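Local coordinates for amino acid adenylation domain-containing protein (Bacillus stratosphericus LAMA 585, PDB 6ULY) that probably selects and activates a keto acid, 4-methyl-2-oxopentanoate in this complex, as its acyl adenylate for nonribosomal depsipeptide synthesis, at residues 254-258 against 284-290; 260-266 against 291-297. All blocks are in the same frame, centred on the assembly; numbering follows the deposited sequence.

Contact 1. Residues 254-258 against 284-290. With SO4 (sulfate ion), chain N; SO4 (sulfate ion), chain O.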
loop_
_atom_site.group_PDB
_atom_site.type_symbol
_atom_site.label_atom_id
_atom_site.label_comp_id
_atom_site.label_asym_id
_atom_site.label_seq_id
_atom_site.Cartn_x
_atom_site.Cartn_y
_atom_site.Cartn_z
ATOM N N LEU A 254 6.547 -31.040 -16.762
ATOM C CA LEU A 254 7.414 -31.715 -17.722
ATOM C C LEU A 254 7.031 -31.413 -19.164
ATOM O O LEU A 254 7.831 -31.680 -20.067
ATOM C CB LEU A 254 7.395 -33.223 -17.487
ATOM C CG LEU A 254 8.145 -33.711 -16.245
ATOM C CD1 LEU A 254 8.068 -35.227 -16.150
ATOM C CD2 LEU A 254 9.598 -33.244 -16.243
ATOM N N ARG A 255 5.839 -30.863 -19.403
ATOM C CA ARG A 255 5.498 -30.409 -20.744
ATOM C C ARG A 255 6.500 -29.390 -21.266
ATOM O O ARG A 255 6.735 -29.319 -22.476
ATOM C CB ARG A 255 4.096 -29.813 -20.751
ATOM C CG ARG A 255 3.021 -30.860 -20.756
ATOM C CD ARG A 255 1.649 -30.274 -20.537
ATOM N NE ARG A 255 0.651 -31.332 -20.541
ATOM C CZ ARG A 255 -0.590 -31.204 -20.093
ATOM N NH1 ARG A 255 -1.005 -30.052 -19.583
ATOM N NH2 ARG A 255 -1.415 -32.241 -20.150
ATOM N N TRP A 256 7.078 -28.578 -20.380
ATOM C CA TRP A 256 8.149 -27.681 -20.796
ATOM C C TRP A 256 9.213 -28.450 -21.565
ATOM O O TRP A 256 9.630 -28.045 -22.656
ATOM C CB TRP A 256 8.758 -26.994 -19.570
ATOM C CG TRP A 256 9.455 -25.691 -19.842
ATOM C CD1 TRP A 256 9.462 -24.980 -21.010
ATOM C CD2 TRP A 256 10.247 -24.938 -18.912
ATOM N NE1 TRP A 256 10.212 -23.838 -20.864
ATOM C CE2 TRP A 256 10.704 -23.788 -19.585
ATOM C CE3 TRP A 256 10.618 -25.131 -17.577
ATOM C CZ2 TRP A 256 11.508 -22.833 -18.967
ATOM C CZ3 TRP A 256 11.419 -24.182 -16.966
ATOM C CH2 TRP A 256 11.854 -23.046 -17.661
ATOM N N LEU A 257 9.661 -29.576 -21.009
ATOM C CA LEU A 257 10.650 -30.394 -21.703
ATOM C C LEU A 257 10.114 -30.871 -23.048
ATOM O O LEU A 257 10.768 -30.701 -24.083
ATOM C CB LEU A 257 11.058 -31.578 -20.826
ATOM C CG LEU A 257 11.649 -31.218 -19.460
ATOM C CD1 LEU A 257 12.238 -32.456 -18.795
ATOM C CD2 LEU A 257 12.699 -30.126 -19.577
ATOM N N ASP A 258 8.915 -31.464 -23.053
ATOM C CA ASP A 258 8.323 -31.936 -24.304
ATOM C C ASP A 258 8.311 -30.836 -25.351
ATOM O O ASP A 258 8.610 -31.073 -26.530
ATOM C CB ASP A 258 6.889 -32.413 -24.073
ATOM C CG ASP A 258 6.792 -33.521 -23.059
ATOM O OD1 ASP A 258 7.842 -34.057 -22.645
ATOM O OD2 ASP A 258 5.653 -33.847 -22.675
ATOM N N GLU A 284 11.025 -39.029 -12.727
ATOM C CA GLU A 284 10.461 -39.234 -14.054
ATOM C C GLU A 284 11.316 -38.616 -15.153
ATOM O O GLU A 284 11.177 -39.008 -16.318
ATOM C CB GLU A 284 9.030 -38.680 -14.121
ATOM C CG GLU A 284 8.773 -37.418 -13.306
ATOM C CD GLU A 284 8.349 -37.702 -11.864
ATOM O OE1 GLU A 284 7.256 -38.276 -11.657
ATOM O OE2 GLU A 284 9.113 -37.352 -10.938
ATOM N N ILE A 285 12.202 -37.677 -14.814
ATOM C CA ILE A 285 13.137 -37.159 -15.807
ATOM C C ILE A 285 14.225 -38.183 -16.091
ATOM O O ILE A 285 14.686 -38.322 -17.230
ATOM C CB ILE A 285 13.740 -35.821 -15.343
ATOM C CG1 ILE A 285 12.697 -34.706 -15.425
ATOM C CG2 ILE A 285 14.962 -35.475 -16.183
ATOM C CD1 ILE A 285 13.095 -33.441 -14.674
ATOM N N SER A 286 14.665 -38.906 -15.060
ATOM C CA SER A 286 15.667 -39.945 -15.241
ATOM C C SER A 286 15.110 -41.169 -15.954
ATOM O O SER A 286 15.881 -42.078 -16.275
ATOM C CB SER A 286 16.252 -40.358 -13.888
ATOM O OG SER A 286 15.313 -41.106 -13.134
ATOM N N SER A 287 13.799 -41.217 -16.198
ATOM C CA SER A 287 13.173 -42.287 -16.965
ATOM C C SER A 287 12.476 -41.748 -18.209
ATOM O O SER A 287 11.643 -42.439 -18.801
ATOM C CB SER A 287 12.180 -43.060 -16.094
ATOM O OG SER A 287 12.823 -43.589 -14.945
ATOM N N GLY A 288 12.792 -40.516 -18.609
ATOM C CA GLY A 288 12.264 -39.923 -19.813
ATOM C C GLY A 288 13.344 -39.729 -20.867
ATOM O O GLY A 288 14.523 -40.019 -20.667
ATOM N N SER A 289 12.908 -39.223 -22.017
ATOM C CA SER A 289 13.818 -38.952 -23.123
ATOM C C SER A 289 13.433 -37.639 -23.783
ATOM O O SER A 289 12.301 -37.486 -24.256
ATOM C CB SER A 289 13.797 -40.089 -24.148
ATOM O OG SER A 289 14.766 -39.861 -25.155
ATOM N N TRP A 290 14.372 -36.697 -23.812
ATOM C CA TRP A 290 14.200 -35.452 -24.542
ATOM C C TRP A 290 15.502 -35.098 -25.244
ATOM O O TRP A 290 16.595 -35.431 -24.774
ATOM C CB TRP A 290 13.796 -34.290 -23.625
ATOM C CG TRP A 290 12.506 -34.490 -22.899
ATOM C CD1 TRP A 290 11.262 -34.111 -23.313
ATOM C CD2 TRP A 290 12.333 -35.100 -21.617
ATOM N NE1 TRP A 290 10.325 -34.451 -22.367
ATOM C CE2 TRP A 290 10.958 -35.061 -21.317
ATOM C CE3 TRP A 290 13.210 -35.677 -20.693
ATOM C CZ2 TRP A 290 10.437 -35.577 -20.130
ATOM C CZ3 TRP A 290 12.691 -36.192 -19.518
ATOM C CH2 TRP A 290 11.318 -36.139 -19.246
HETATM S S SO4 N . -4.276 -31.255 -18.151
HETATM O O1 SO4 N . -3.339 -30.168 -18.194
HETATM O O2 SO4 N . -5.478 -30.824 -17.492
HETATM O O3 SO4 N . -4.588 -31.669 -19.492
HETATM O O4 SO4 N . -3.701 -32.357 -17.430
HETATM S S SO4 O . -1.648 -34.022 -23.564
HETATM O O1 SO4 O . -0.793 -32.876 -23.688
HETATM O O2 SO4 O . -1.429 -34.647 -22.291
HETATM O O3 SO4 O . -3.019 -33.610 -23.667
HETATM O O4 SO4 O . -1.349 -34.955 -24.611
#
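Trp-290 meets helix 255-262 through both a polar edge and an apolar face. At the edge, its indole NE1 donates to Asp-258 OD1 with an N-H...O angle of 176°; the modelled separation of 2.5 Å is unusually short and should not be read as exceptional strength. The oxygen lies in the ring plane and is approached nearly along its C-O axis; carboxylate and indole planes are almost coplanar, 22° apart.

Over one indole face sits Leu-257. Its CB is 3.4 Å from the centroid of the five-membered ring and close to the ring normal, a CH-pi contact, while CD1 reaches forward over the six-membered ring, 3.8 Å from CH2. With CG anti to the carbonyl carbon (chi1 -58°), the branch is carried across the benzo half. His-320 adds an edge-to-face ring contact with the same tryptophan.

In the fold, this joins helix 255-262, which flanks the large mixed sheet of the AMP-binding region, to helix 282-285 and the chain running on to Trp-290. A type I turn spans Ile-285 to Gly-288 on the way.

The other contacts between the two segments are aliphatic. Leu-254 divides its two methyls: CD2 packs on Ile-285 CG1 at 3.5 Å, and CD1 lies 3.7 Å from Glu-284 CG. Leu-317 of helix 307-317 also touches Leu-257 and Ile-285.

Arg-255 points away from this interface. Its NH1 bonds Asp-248 O and, at 2.7 Å, O1 of one sulfate; NH2 donates to O2 of a second at 3.2 Å and weakly to O3 of the first. Both ions probably come from the crystallisation liquor.

Contact 2. Residues 260-266 against 291-297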
loop_
_atom_site.group_PDB
_atom_site.type_symbol
_atom_site.label_atom_id
_atom_site.label_comp_id
_atom_site.label_asym_id
_atom_site.label_seq_id
_atom_site.Cartn_x
_atom_site.Cartn_y
_atom_site.Cartn_z
ATOM N N MET A 260 10.114 -27.888 -25.556
ATOM C CA MET A 260 11.447 -27.541 -26.033
ATOM C C MET A 260 11.946 -28.565 -27.040
ATOM O O MET A 260 12.608 -28.215 -28.022
ATOM C CB MET A 260 12.419 -27.442 -24.862
ATOM C CG MET A 260 12.264 -26.179 -24.040
ATOM S SD MET A 260 13.021 -26.336 -22.415
ATOM C CE MET A 260 14.752 -26.503 -22.830
ATOM N N ASP A 261 11.634 -29.839 -26.810
ATOM C CA ASP A 261 12.103 -30.907 -27.683
ATOM C C ASP A 261 11.306 -30.945 -28.980
ATOM O O ASP A 261 11.880 -31.003 -30.071
ATOM C CB ASP A 261 12.005 -32.241 -26.941
ATOM C CG ASP A 261 12.162 -33.436 -27.856
ATOM O OD1 ASP A 261 13.285 -33.981 -27.934
ATOM O OD2 ASP A 261 11.162 -33.825 -28.493
ATOM N N ARG A 262 9.978 -30.874 -28.872
ATOM C CA ARG A 262 9.104 -31.046 -30.027
ATOM C C ARG A 262 9.275 -29.929 -31.047
ATOM O O ARG A 262 9.092 -30.159 -32.247
ATOM C CB ARG A 262 7.662 -31.132 -29.526
ATOM C CG ARG A 262 6.539 -30.967 -30.536
ATOM C CD ARG A 262 5.223 -31.068 -29.761
ATOM N NE ARG A 262 4.030 -30.683 -30.508
ATOM C CZ ARG A 262 2.866 -30.376 -29.937
ATOM N NH1 ARG A 262 2.743 -30.398 -28.612
ATOM N NH2 ARG A 262 1.825 -30.039 -30.684
ATOM N N TYR A 263 9.629 -28.722 -30.605
ATOM C CA TYR A 263 9.818 -27.598 -31.511
ATOM C C TYR A 263 11.277 -27.182 -31.634
ATOM O O TYR A 263 11.574 -26.193 -32.310
ATOM C CB TYR A 263 8.966 -26.415 -31.057
ATOM C CG TYR A 263 7.483 -26.686 -31.158
ATOM C CD1 TYR A 263 6.805 -26.509 -32.358
ATOM C CD2 TYR A 263 6.763 -27.129 -30.058
ATOM C CE1 TYR A 263 5.449 -26.757 -32.458
ATOM C CE2 TYR A 263 5.402 -27.382 -30.146
ATOM C CZ TYR A 263 4.750 -27.196 -31.347
ATOM O OH TYR A 263 3.397 -27.448 -31.433
ATOM N N ARG A 264 12.195 -27.927 -31.023
ATOM C CA ARG A 264 13.619 -27.612 -31.086
ATOM C C ARG A 264 13.862 -26.156 -30.696
ATOM O O ARG A 264 14.570 -25.410 -31.377
ATOM C CB ARG A 264 14.180 -27.915 -32.477
ATOM C CG ARG A 264 13.954 -29.352 -32.925
ATOM C CD ARG A 264 14.583 -29.627 -34.279
ATOM N NE ARG A 264 13.659 -30.310 -35.184
ATOM C CZ ARG A 264 13.365 -31.606 -35.126
ATOM N NH1 ARG A 264 13.914 -32.380 -34.198
ATOM N NH2 ARG A 264 12.512 -32.131 -35.997
ATOM N N ALA A 265 13.259 -25.753 -29.577
ATOM C CA ALA A 265 13.353 -24.372 -29.130
ATOM C C ALA A 265 14.798 -24.006 -28.824
ATOM O O ALA A 265 15.552 -24.798 -28.252
ATOM C CB ALA A 265 12.483 -24.154 -27.892
ATOM N N THR A 266 15.186 -22.797 -29.225
ATOM C CA THR A 266 16.508 -22.274 -28.910
ATOM C C THR A 266 16.502 -21.329 -27.716
ATOM O O THR A 266 17.561 -21.099 -27.120
ATOM C CB THR A 266 17.098 -21.547 -30.128
ATOM O OG1 THR A 266 16.385 -20.326 -30.359
ATOM C CG2 THR A 266 16.997 -22.434 -31.377
ATOM N N ASP A 291 15.376 -34.416 -26.374
ATOM C CA ASP A 291 16.514 -33.810 -27.053
ATOM C C ASP A 291 16.427 -32.304 -26.827
ATOM O O ASP A 291 15.574 -31.630 -27.415
ATOM C CB ASP A 291 16.526 -34.156 -28.540
ATOM C CG ASP A 291 17.806 -33.713 -29.228
ATOM O OD1 ASP A 291 18.646 -33.063 -28.564
ATOM O OD2 ASP A 291 17.976 -34.021 -30.426
ATOM N N LEU A 292 17.294 -31.786 -25.958
ATOM C CA LEU A 292 17.340 -30.364 -25.638
ATOM C C LEU A 292 18.638 -29.725 -26.125
ATOM O O LEU A 292 19.121 -28.751 -25.539
ATOM C CB LEU A 292 17.165 -30.152 -24.134
ATOM C CG LEU A 292 15.903 -30.776 -23.530
ATOM C CD1 LEU A 292 15.893 -30.632 -22.020
ATOM C CD2 LEU A 292 14.646 -30.161 -24.128
ATOM N N SER A 293 19.203 -30.261 -27.207
ATOM C CA SER A 293 20.478 -29.781 -27.722
ATOM C C SER A 293 20.350 -28.459 -28.464
ATOM O O SER A 293 21.356 -27.765 -28.637
ATOM C CB SER A 293 21.100 -30.835 -28.648
ATOM O OG SER A 293 20.239 -31.137 -29.733
ATOM N N ALA A 294 19.142 -28.097 -28.904
ATOM C CA ALA A 294 18.940 -26.828 -29.591
ATOM C C ALA A 294 18.809 -25.647 -28.634
ATOM O O ALA A 294 19.016 -24.504 -29.055
ATOM C CB ALA A 294 17.689 -26.896 -30.472
ATOM N N MET A 295 18.472 -25.893 -27.369
ATOM C CA MET A 295 18.252 -24.812 -26.412
ATOM C C MET A 295 19.567 -24.101 -26.116
ATOM O O MET A 295 20.540 -24.729 -25.683
ATOM C CB MET A 295 17.642 -25.368 -25.127
ATOM C CG MET A 295 17.438 -24.334 -24.010
ATOM S SD MET A 295 16.428 -22.914 -24.494
ATOM C CE MET A 295 14.961 -23.715 -25.146
ATOM N N THR A 296 19.593 -22.787 -26.338
ATOM C CA THR A 296 20.764 -21.976 -26.043
ATOM C C THR A 296 20.523 -20.910 -24.985
ATOM O O THR A 296 21.496 -20.418 -24.402
ATOM C CB THR A 296 21.275 -21.282 -27.317
ATOM O OG1 THR A 296 20.250 -20.437 -27.855
ATOM C CG2 THR A 296 21.675 -22.313 -28.365
ATOM N N CYS A 297 19.270 -20.551 -24.705
ATOM C CA CYS A 297 18.959 -19.405 -23.851
ATOM C C CYS A 297 17.743 -19.735 -22.991
ATOM O O CYS A 297 16.610 -19.718 -23.477
ATOM C CB CYS A 297 18.716 -18.164 -24.702
ATOM S SG CYS A 297 18.075 -16.741 -23.794
#
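Asp-261, in the last turn of helix 255-262, accepts the backbone N-H of Asp-291 on OD1, at 2.6 Å and 159°, from the anti side and somewhat out of the carboxylate plane. The helix ends in a Schellman motif: Arg-264 has positive phi, Ala-265 N bonds back to Met-260 O, and Arg-264 N to Asp-261 O. The chain then leads into strand 267-270, which runs parallel to strand 297-301 in the mixed sheet.

Across from this helix end, Asp-291 forms an Asx turn. Its OD1 takes both Ser-293 N and, at 2.8 Å, Ser-293 OG, from the same face of the carboxylate; two bonds thus converge on one oxygen, which probably restrains the group.

Thioether and methyl groups fill the apolar part. Met-295, with CG anti to its backbone nitrogen (chi1 177°) and bends at the next two torsions, turns CE to within 3.6 Å of Met-260 CE and 3.7 Å of Ala-265 CB. Leu-292 CD2 packs against Met-260 CB.

Nearer the strands, Thr-266 hydrogen-bonds through OG1 to Val-214 N, while its carbonyl serves the opposing segment. Thr-296 N donates to Thr-266 O at 2.8 Å. Thr-296 OG1 donates to Thr-266 O from the opposite face of the carbonyl plane, at 2.9 Å. Cys-297 N adds a weak bond to Thr-266 O, its N-H...O angle only 132°.

How the contacts relate
Contact 1 and contact 2 are successive parts of one interface, with centres 13 Å apart. Both draw on helix 255-262, contact 1 on the part nearer its N-terminal end and contact 2 on its last turn, and the opposing chain passes directly from Trp-290 to Asp-291. The two also touch: Trp-290 C lies 3.7 Å from Asp-261 OD1, and Leu-257 O is 3.9 Å from Leu-292 CD2. The path runs from the periphery toward the parallel strands. Contact 2 ends where strand 297-301 begins, and there the Cys-297 side chain is about 11 Å from the bound keto acyl adenylate; neither contact is claimed to line the ligand pocket.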